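Long-range contacts in protein osa (Shigella flexneri, PDB 4O7K), which suppresses the oncogenicity of Agrobacterium tumefaciens, acting as a plasmid fertility inhibition factor of the ParB/Srx superfamily: residues E14-D19 and Y77-L81; G73-Y77 and C91-M97. The protein carries 1 engineered substitution. All coordinates share one frame; numbering follows the deposited sequence.

Contact 1. Residues E14-D19 and Y77-L81; sequences EIRRLD and YRAWL
L18 meets Y77 and L81 where two helices pack nearly antiparallel, their axes 9.8 Å apart at closest approach and their directions 153° from each other. Its CD1 lies over one face of the Y77 ring, 4.1 Å from the centroid and 29° off the normal, a CH-pi contact, and also touches L81 CD1. I15 carries the apolar seam onward: its CG1 packs on L81 CB at 3.9 Å, the two side chains sliding past each other in opposite directions.

Polar pairs flank this core. Y77 OH donates to E14 OE2 at 2.8 Å, meeting that oxygen on the anti side, 19° out of the carboxylate plane; the E14 chain is bent at chi2, which brings the carboxylate back to the ring edge. At the more exposed flank, R78 is modelled in two conformers; in one, extended from CG to NE, its NE lies 2.6 Å from D19 OD1, a salt bridge whose hydrogen bond is weak. In that conformer a water also links D19 OD2 to R78 NH2.

Helix 4-24 thus covers one side of helix 73-81, while A79 and W80 of the latter touch strand 131-136 and W80 also packs on helix 140-148.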
ATOM      1  N   GLU A  14       6.013  -9.984  14.828  1.00 26.68           N
ATOM      2  CA  GLU A  14       5.981  -9.654  13.405  1.00 28.63           C
ATOM      3  C   GLU A  14       6.603  -8.289  13.129  1.00 30.70           C
ATOM      4  O   GLU A  14       7.368  -8.134  12.186  1.00 30.25           O
ATOM      5  CB  GLU A  14       4.553  -9.698  12.864  1.00 25.21           C
ATOM      6  CG  GLU A  14       4.453  -9.451  11.338  1.00 24.35           C
ATOM      7  CD  GLU A  14       4.920 -10.637  10.483  1.00 45.22           C
ATOM      8  OE1 GLU A  14       5.717 -11.472  10.969  1.00 37.28           O
ATOM      9  OE2 GLU A  14       4.482 -10.729   9.311  1.00 44.94           O
ATOM     10  N   ILE A  15       6.280  -7.302  13.956  1.00 27.88           N
ATOM     11  CA  ILE A  15       6.914  -5.994  13.840  1.00 31.87           C
ATOM     12  C   ILE A  15       8.427  -6.113  14.007  1.00 32.51           C
ATOM     13  O   ILE A  15       9.196  -5.520  13.252  1.00 29.45           O
ATOM     14  CB  ILE A  15       6.331  -5.003  14.873  1.00 28.86           C
ATOM     15  CG1 ILE A  15       4.892  -4.656  14.479  1.00 26.68           C
ATOM     16  CG2 ILE A  15       7.197  -3.753  14.987  1.00 29.35           C
ATOM     17  CD1 ILE A  15       4.097  -3.968  15.586  1.00 27.76           C
ATOM     18  N   ARG A  16       8.865  -6.911  14.971  1.00 29.45           N
ATOM     19  CA  ARG A  16      10.304  -7.092  15.160  1.00 33.18           C
ATOM     20  C   ARG A  16      10.945  -7.775  13.933  1.00 34.39           C
ATOM     21  O   ARG A  16      12.078  -7.453  13.564  1.00 38.38           O
ATOM     22  CB  ARG A  16      10.574  -7.887  16.443  1.00 40.53           C
ATOM     23  CG  ARG A  16      12.044  -8.068  16.791  1.00 42.04           C
ATOM     24  CD  ARG A  16      12.260  -9.402  17.487  1.00 55.14           C
ATOM     25  NE  ARG A  16      13.638  -9.589  17.940  1.00 68.91           N
ATOM     26  CZ  ARG A  16      14.403 -10.625  17.604  1.00 71.42           C
ATOM     27  NH1 ARG A  16      13.937 -11.561  16.784  1.00 59.83           N
ATOM     28  NH2 ARG A  16      15.645 -10.713  18.067  1.00 72.19           N
ATOM     29  N   ARG A  17      10.217  -8.705  13.313  0.57 32.15           N
ATOM     30  CA  ARG A  17      10.679  -9.386  12.096  0.57 32.79           C
ATOM     31  C   ARG A  17      10.859  -8.376  10.973  0.57 36.29           C
ATOM     32  O   ARG A  17      11.873  -8.377  10.264  0.57 35.82           O
ATOM     33  CB  ARG A  17       9.685 -10.473  11.664  0.57 34.70           C
ATOM     34  CG  ARG A  17      10.151 -11.345  10.498  0.57 40.07           C
ATOM     35  CD  ARG A  17       9.006 -12.175   9.884  0.57 43.42           C
ATOM     36  NE  ARG A  17       8.435 -11.549   8.685  0.57 47.21           N
ATOM     37  CZ  ARG A  17       7.463 -12.082   7.943  0.57 48.76           C
ATOM     38  NH1 ARG A  17       6.943 -13.259   8.270  0.57 52.44           N
ATOM     39  NH2 ARG A  17       7.013 -11.440   6.874  0.57 39.57           N
ATOM     40  N   LEU A  18       9.862  -7.512  10.821  1.00 31.04           N
ATOM     41  CA  LEU A  18       9.897  -6.465   9.811  1.00 31.53           C
ATOM     42  C   LEU A  18      11.052  -5.493  10.060  1.00 29.69           C
ATOM     43  O   LEU A  18      11.691  -5.032   9.117  1.00 30.54           O
ATOM     44  CB  LEU A  18       8.561  -5.720   9.787  1.00 26.42           C
ATOM     45  CG  LEU A  18       7.416  -6.580   9.238  1.00 28.54           C
ATOM     46  CD1 LEU A  18       6.056  -5.949   9.528  1.00 27.96           C
ATOM     47  CD2 LEU A  18       7.591  -6.829   7.744  1.00 28.30           C
ATOM     48  N   ASP A  19      11.320  -5.198  11.331  1.00 29.42           N
ATOM     49  CA  ASP A  19      12.385  -4.274  11.704  1.00 33.75           C
ATOM     50  C   ASP A  19      13.699  -4.775  11.140  1.00 41.01           C
ATOM     51  O   ASP A  19      14.468  -4.014  10.542  1.00 38.80           O
ATOM     52  CB  ASP A  19      12.494  -4.128  13.223  1.00 34.11           C
ATOM     53  CG  ASP A  19      11.413  -3.233  13.817  1.00 42.81           C
ATOM     54  OD1 ASP A  19      10.759  -2.477  13.063  1.00 37.00           O
ATOM     55  OD2 ASP A  19      11.226  -3.282  15.056  1.00 36.54           O
ATOM     56  N   TYR A  77       3.345  -2.166   5.796  1.00 24.62           N
ATOM     57  CA  TYR A  77       2.851  -3.276   6.600  1.00 24.68           C
ATOM     58  C   TYR A  77       3.131  -3.021   8.079  1.00 27.49           C
ATOM     59  O   TYR A  77       2.232  -3.134   8.908  1.00 25.24           O
ATOM     60  CB  TYR A  77       3.510  -4.575   6.124  1.00 27.00           C
ATOM     61  CG  TYR A  77       3.099  -5.865   6.814  1.00 26.77           C
ATOM     62  CD1 TYR A  77       1.881  -5.989   7.486  1.00 28.53           C
ATOM     63  CD2 TYR A  77       3.940  -6.971   6.766  1.00 28.12           C
ATOM     64  CE1 TYR A  77       1.529  -7.192   8.098  1.00 30.62           C
ATOM     65  CE2 TYR A  77       3.605  -8.155   7.366  1.00 32.23           C
ATOM     66  CZ  TYR A  77       2.407  -8.268   8.031  1.00 32.21           C
ATOM     67  OH  TYR A  77       2.104  -9.467   8.618  1.00 31.51           O
ATOM     68  N   ARG A  78       4.375  -2.674   8.399  0.52 27.11           N
ATOM     69  CA  ARG A  78       4.768  -2.386   9.781  0.52 26.16           C
ATOM     70  C   ARG A  78       3.976  -1.236  10.396  0.52 26.12           C
ATOM     71  O   ARG A  78       3.530  -1.317  11.545  0.52 26.87           O
ATOM     72  CB  ARG A  78       6.260  -2.068   9.855  0.52 25.56           C
ATOM     73  CG  ARG A  78       6.733  -1.671  11.241  0.52 28.77           C
ATOM     74  CD  ARG A  78       8.224  -1.380  11.268  0.52 26.91           C
ATOM     75  NE  ARG A  78       8.675  -1.044  12.619  0.52 32.17           N
ATOM     76  CZ  ARG A  78       8.643   0.182  13.135  0.52 35.34           C
ATOM     77  NH1 ARG A  78       8.187   1.199  12.417  0.52 37.59           N
ATOM     78  NH2 ARG A  78       9.070   0.393  14.371  0.52 33.32           N
ATOM     79  N   ALA A  79       3.811  -0.159   9.638  1.00 24.59           N
ATOM     80  CA  ALA A  79       3.071   1.004  10.124  1.00 23.48           C
ATOM     81  C   ALA A  79       1.598   0.661  10.353  1.00 24.27           C
ATOM     82  O   ALA A  79       0.954   1.165  11.288  1.00 25.14           O
ATOM     83  CB  ALA A  79       3.206   2.161   9.145  1.00 25.02           C
ATOM     84  N   TRP A  80       1.070  -0.219   9.510  1.00 25.41           N
ATOM     85  CA  TRP A  80      -0.314  -0.677   9.638  1.00 25.34           C
ATOM     86  C   TRP A  80      -0.477  -1.526  10.901  1.00 27.56           C
ATOM     87  O   TRP A  80      -1.439  -1.363  11.647  1.00 24.65           O
ATOM     88  CB  TRP A  80      -0.727  -1.463   8.387  1.00 22.14           C
ATOM     89  CG  TRP A  80      -2.178  -1.815   8.293  1.00 23.20           C
ATOM     90  CD1 TRP A  80      -3.171  -1.534   9.210  1.00 26.43           C
ATOM     91  CD2 TRP A  80      -2.802  -2.545   7.234  1.00 22.66           C
ATOM     92  NE1 TRP A  80      -4.375  -2.038   8.763  1.00 24.17           N
ATOM     93  CE2 TRP A  80      -4.177  -2.668   7.556  1.00 26.40           C
ATOM     94  CE3 TRP A  80      -2.337  -3.110   6.029  1.00 25.74           C
ATOM     95  CZ2 TRP A  80      -5.086  -3.317   6.725  1.00 29.99           C
ATOM     96  CZ3 TRP A  80      -3.239  -3.752   5.203  1.00 23.37           C
ATOM     97  CH2 TRP A  80      -4.604  -3.851   5.554  1.00 28.69           C
ATOM     98  N   LEU A  81       0.476  -2.419  11.147  1.00 28.16           N
ATOM     99  CA  LEU A  81       0.465  -3.214  12.366  1.00 24.69           C
ATOM    100  C   LEU A  81       0.526  -2.329  13.616  1.00 27.84           C
ATOM    101  O   LEU A  81       0.068  -2.726  14.686  1.00 27.83           O
ATOM    102  CB  LEU A  81       1.627  -4.203  12.372  1.00 25.84           C
ATOM    103  CG  LEU A  81       1.467  -5.418  11.463  1.00 25.77           C
ATOM    104  CD1 LEU A  81       2.800  -6.126  11.296  1.00 29.71           C
ATOM    105  CD2 LEU A  81       0.419  -6.379  11.998  1.00 25.45           C
TER
HETATM  106  O   HOH W   1       9.475  -1.447  16.146  1.00 49.01           O

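Contact 2. Residues G73-Y77 and C91-M97; sequences GLAFY and CPLKQDM
K94 N donates a hydrogen bond to Y77 OH over 2.9 Å, with an N-H...O angle of 150°. The hydroxyl itself donates to E14 of helix 4-24, so the amide helps hold the far end of a tyrosine that supplies nearly half of the area buried here. With CG anti to the backbone N (chi1 -178°), the ring extends from its helix to the loop. C91 SG comes to the ring edge, 3.7 Å from Y77 CE1 and 81° off the ring normal, a cysteine sulfur-aromatic contact. The M97 chain, extended beyond CG, brings its CE to 3.8 Å from Y77 CE1, oblique to the ring. P92 O also lies near the ring plane, at the same edge as the sulfur.

The amide that K94 offers belongs to the start of a short 3-10 segment, 94-97, in which M97 N bonds back to K94 O at 3.0 Å. Both segments belong to the plasmid fertility inhibition factor region, of the ParB/Srx clan; here the loop leading from helix 73-81 to helix 103-112 folds back onto the former.

Packing thins out toward L74. The aliphatic part of K94 still touches the ring, CD lying 3.6 Å from Y77 CE2, but a bend at chi3 carries the amine onward to a salt bridge with E150. L74 CD2 comes no nearer to K94 NZ than 4.4 Å, and both residues are partly exposed.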
ATOM      1  N   GLY A  73       6.506  -1.628   0.733  1.00 24.47           N
ATOM      2  CA  GLY A  73       5.510  -2.560   1.252  1.00 25.62           C
ATOM      3  C   GLY A  73       5.735  -3.026   2.684  1.00 28.06           C
ATOM      4  O   GLY A  73       4.809  -3.006   3.503  1.00 26.76           O
ATOM      5  N   LEU A  74       6.959  -3.447   2.997  1.00 23.06           N
ATOM      6  CA  LEU A  74       7.270  -3.910   4.351  1.00 26.04           C
ATOM      7  C   LEU A  74       7.122  -2.794   5.389  1.00 25.84           C
ATOM      8  O   LEU A  74       6.696  -3.041   6.515  1.00 27.04           O
ATOM      9  CB  LEU A  74       8.690  -4.467   4.421  1.00 28.01           C
ATOM     10  CG  LEU A  74       8.990  -5.766   3.668  1.00 34.83           C
ATOM     11  CD1 LEU A  74      10.396  -6.221   4.010  1.00 33.29           C
ATOM     12  CD2 LEU A  74       7.973  -6.861   3.979  1.00 34.96           C
ATOM     13  N   ALA A  75       7.507  -1.577   5.016  1.00 24.39           N
ATOM     14  CA  ALA A  75       7.372  -0.448   5.938  1.00 23.43           C
ATOM     15  C   ALA A  75       5.903  -0.096   6.145  1.00 24.96           C
ATOM     16  O   ALA A  75       5.483   0.260   7.253  1.00 26.72           O
ATOM     17  CB  ALA A  75       8.132   0.748   5.428  1.00 27.72           C
ATOM     18  N   PHE A  76       5.135  -0.179   5.065  1.00 24.00           N
ATOM     19  CA  PHE A  76       3.706   0.116   5.100  1.00 23.34           C
ATOM     20  C   PHE A  76       3.002  -0.892   6.000  1.00 24.61           C
ATOM     21  O   PHE A  76       2.186  -0.519   6.847  1.00 25.32           O
ATOM     22  CB  PHE A  76       3.138   0.085   3.677  1.00 21.52           C
ATOM     23  CG  PHE A  76       1.671   0.387   3.591  1.00 23.09           C
ATOM     24  CD1 PHE A  76       1.225   1.692   3.431  1.00 20.86           C
ATOM     25  CD2 PHE A  76       0.736  -0.636   3.634  1.00 25.12           C
ATOM     26  CE1 PHE A  76      -0.126   1.968   3.321  1.00 21.76           C
ATOM     27  CE2 PHE A  76      -0.615  -0.365   3.519  1.00 22.44           C
ATOM     28  CZ  PHE A  76      -1.044   0.941   3.371  1.00 25.69           C
ATOM     29  N   TYR A  77       3.345  -2.166   5.796  1.00 24.62           N
ATOM     30  CA  TYR A  77       2.851  -3.276   6.600  1.00 24.68           C
ATOM     31  C   TYR A  77       3.131  -3.021   8.079  1.00 27.49           C
ATOM     32  O   TYR A  77       2.232  -3.134   8.908  1.00 25.24           O
ATOM     33  CB  TYR A  77       3.510  -4.575   6.124  1.00 27.00           C
ATOM     34  CG  TYR A  77       3.099  -5.865   6.814  1.00 26.77           C
ATOM     35  CD1 TYR A  77       1.881  -5.989   7.486  1.00 28.53           C
ATOM     36  CD2 TYR A  77       3.940  -6.971   6.766  1.00 28.12           C
ATOM     37  CE1 TYR A  77       1.529  -7.192   8.098  1.00 30.62           C
ATOM     38  CE2 TYR A  77       3.605  -8.155   7.366  1.00 32.23           C
ATOM     39  CZ  TYR A  77       2.407  -8.268   8.031  1.00 32.21           C
ATOM     40  OH  TYR A  77       2.104  -9.467   8.618  1.00 31.51           O
ATOM     41  N   CYS A  91      -4.566  -4.844  11.312  1.00 25.30           N
ATOM     42  CA  CYS A  91      -3.949  -5.580  10.211  1.00 26.02           C
ATOM     43  C   CYS A  91      -3.711  -7.039  10.578  1.00 28.43           C
ATOM     44  O   CYS A  91      -3.024  -7.328  11.561  1.00 31.46           O
ATOM     45  CB  CYS A  91      -2.637  -4.925   9.828  1.00 23.93           C
ATOM     46  SG  CYS A  91      -1.863  -5.688   8.412  1.00 30.57           S
ATOM     47  N   PRO A  92      -4.294  -7.969   9.802  1.00 31.83           N
ATOM     48  CA  PRO A  92      -3.977  -9.390   9.992  1.00 33.15           C
ATOM     49  C   PRO A  92      -2.508  -9.668   9.672  1.00 33.36           C
ATOM     50  O   PRO A  92      -1.898  -8.885   8.939  1.00 36.49           O
ATOM     51  CB  PRO A  92      -4.890 -10.106   8.981  1.00 33.39           C
ATOM     52  CG  PRO A  92      -5.907  -9.087   8.558  1.00 33.45           C
ATOM     53  CD  PRO A  92      -5.232  -7.755   8.684  1.00 31.13           C
ATOM     54  N   LEU A  93      -1.938 -10.746  10.206  1.00 31.33           N
ATOM     55  CA  LEU A  93      -0.650 -11.207   9.704  1.00 38.12           C
ATOM     56  C   LEU A  93      -0.807 -11.554   8.230  1.00 31.65           C
ATOM     57  O   LEU A  93      -1.886 -11.961   7.796  1.00 32.14           O
ATOM     58  CB  LEU A  93      -0.137 -12.426  10.471  1.00 41.22           C
ATOM     59  CG  LEU A  93       0.280 -12.291  11.938  1.00 49.13           C
ATOM     60  CD1 LEU A  93       0.870 -13.609  12.402  1.00 44.94           C
ATOM     61  CD2 LEU A  93       1.271 -11.156  12.140  1.00 41.61           C
ATOM     62  N   LYS A  94       0.269 -11.390   7.472  1.00 35.66           N
ATOM     63  CA  LYS A  94       0.286 -11.736   6.053  1.00 31.87           C
ATOM     64  C   LYS A  94      -0.314 -13.116   5.798  1.00 37.82           C
ATOM     65  O   LYS A  94      -1.194 -13.267   4.957  1.00 36.85           O
ATOM     66  CB  LYS A  94       1.716 -11.682   5.522  1.00 37.10           C
ATOM     67  CG  LYS A  94       1.923 -10.664   4.436  1.00 39.60           C
ATOM     68  CD  LYS A  94       3.369 -10.161   4.402  1.00 42.99           C
ATOM     69  CE  LYS A  94       4.321 -11.187   3.828  1.00 46.13           C
ATOM     70  NZ  LYS A  94       5.689 -10.600   3.657  1.00 56.63           N
ATOM     71  N   GLN A  95       0.125 -14.110   6.567  1.00 39.87           N
ATOM     72  CA  GLN A  95      -0.358 -15.481   6.399  1.00 40.47           C
ATOM     73  C   GLN A  95      -1.866 -15.610   6.531  1.00 40.57           C
ATOM     74  O   GLN A  95      -2.447 -16.563   6.020  1.00 43.05           O
ATOM     75  CB  GLN A  95       0.323 -16.419   7.402  1.00 43.84           C
ATOM     76  CG  GLN A  95       0.238 -15.976   8.850  1.00 50.58           C
ATOM     77  CD  GLN A  95       1.071 -16.851   9.780  1.00 62.16           C
ATOM     78  OE1 GLN A  95       0.569 -17.813  10.370  1.00 64.98           O
ATOM     79  NE2 GLN A  95       2.355 -16.523   9.907  1.00 53.86           N
ATOM     80  N   ASP A  96      -2.501 -14.656   7.207  1.00 31.10           N
ATOM     81  CA  ASP A  96      -3.931 -14.741   7.454  1.00 38.62           C
ATOM     82  C   ASP A  96      -4.731 -13.804   6.566  1.00 39.42           C
ATOM     83  O   ASP A  96      -5.963 -13.846   6.554  1.00 39.18           O
ATOM     84  CB  ASP A  96      -4.236 -14.437   8.921  1.00 41.09           C
ATOM     85  CG  ASP A  96      -3.634 -15.458   9.857  1.00 50.76           C
ATOM     86  OD1 ASP A  96      -3.647 -16.656   9.511  1.00 50.60           O
ATOM     87  OD2 ASP A  96      -3.141 -15.062  10.933  1.00 48.00           O
ATOM     88  N   MET A  97      -4.035 -12.951   5.825  1.00 36.50           N
ATOM     89  CA  MET A  97      -4.732 -11.997   4.976  1.00 36.01           C
ATOM     90  C   MET A  97      -5.680 -12.661   3.968  1.00 34.00           C
ATOM     91  O   MET A  97      -6.775 -12.150   3.755  1.00 33.74           O
ATOM     92  CB  MET A  97      -3.728 -11.097   4.251  1.00 36.68           C
ATOM     93  CG  MET A  97      -3.138 -10.021   5.149  1.00 32.66           C
ATOM     94  SD  MET A  97      -1.843  -9.083   4.324  1.00 29.88           S
ATOM     95  CE  MET A  97      -1.234  -8.074   5.676  1.00 30.13           C
TER

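In the fold
Y77 is common to both contacts, whose centres lie about 8 Å apart on the same side of the chain's centre. Its hydroxyl joins them directly, donating to helix 4-24 in contact 1 and accepting from the loop in contact 2. Packing reinforces the junction: C91 SG lies 3.5 Å from W80 CD2, and E14 CB 3.7 Å from L93 CD2. In one of two R17 conformers its like charge comes close to K94, but each has an acidic partner, E21 for R17 and E150 for K94. An isopropyl alcohol, probably from the crystallisation liquor, sits about 3 Å from the side chain of R78, itself modelled in two conformers; no active site can be inferred from it.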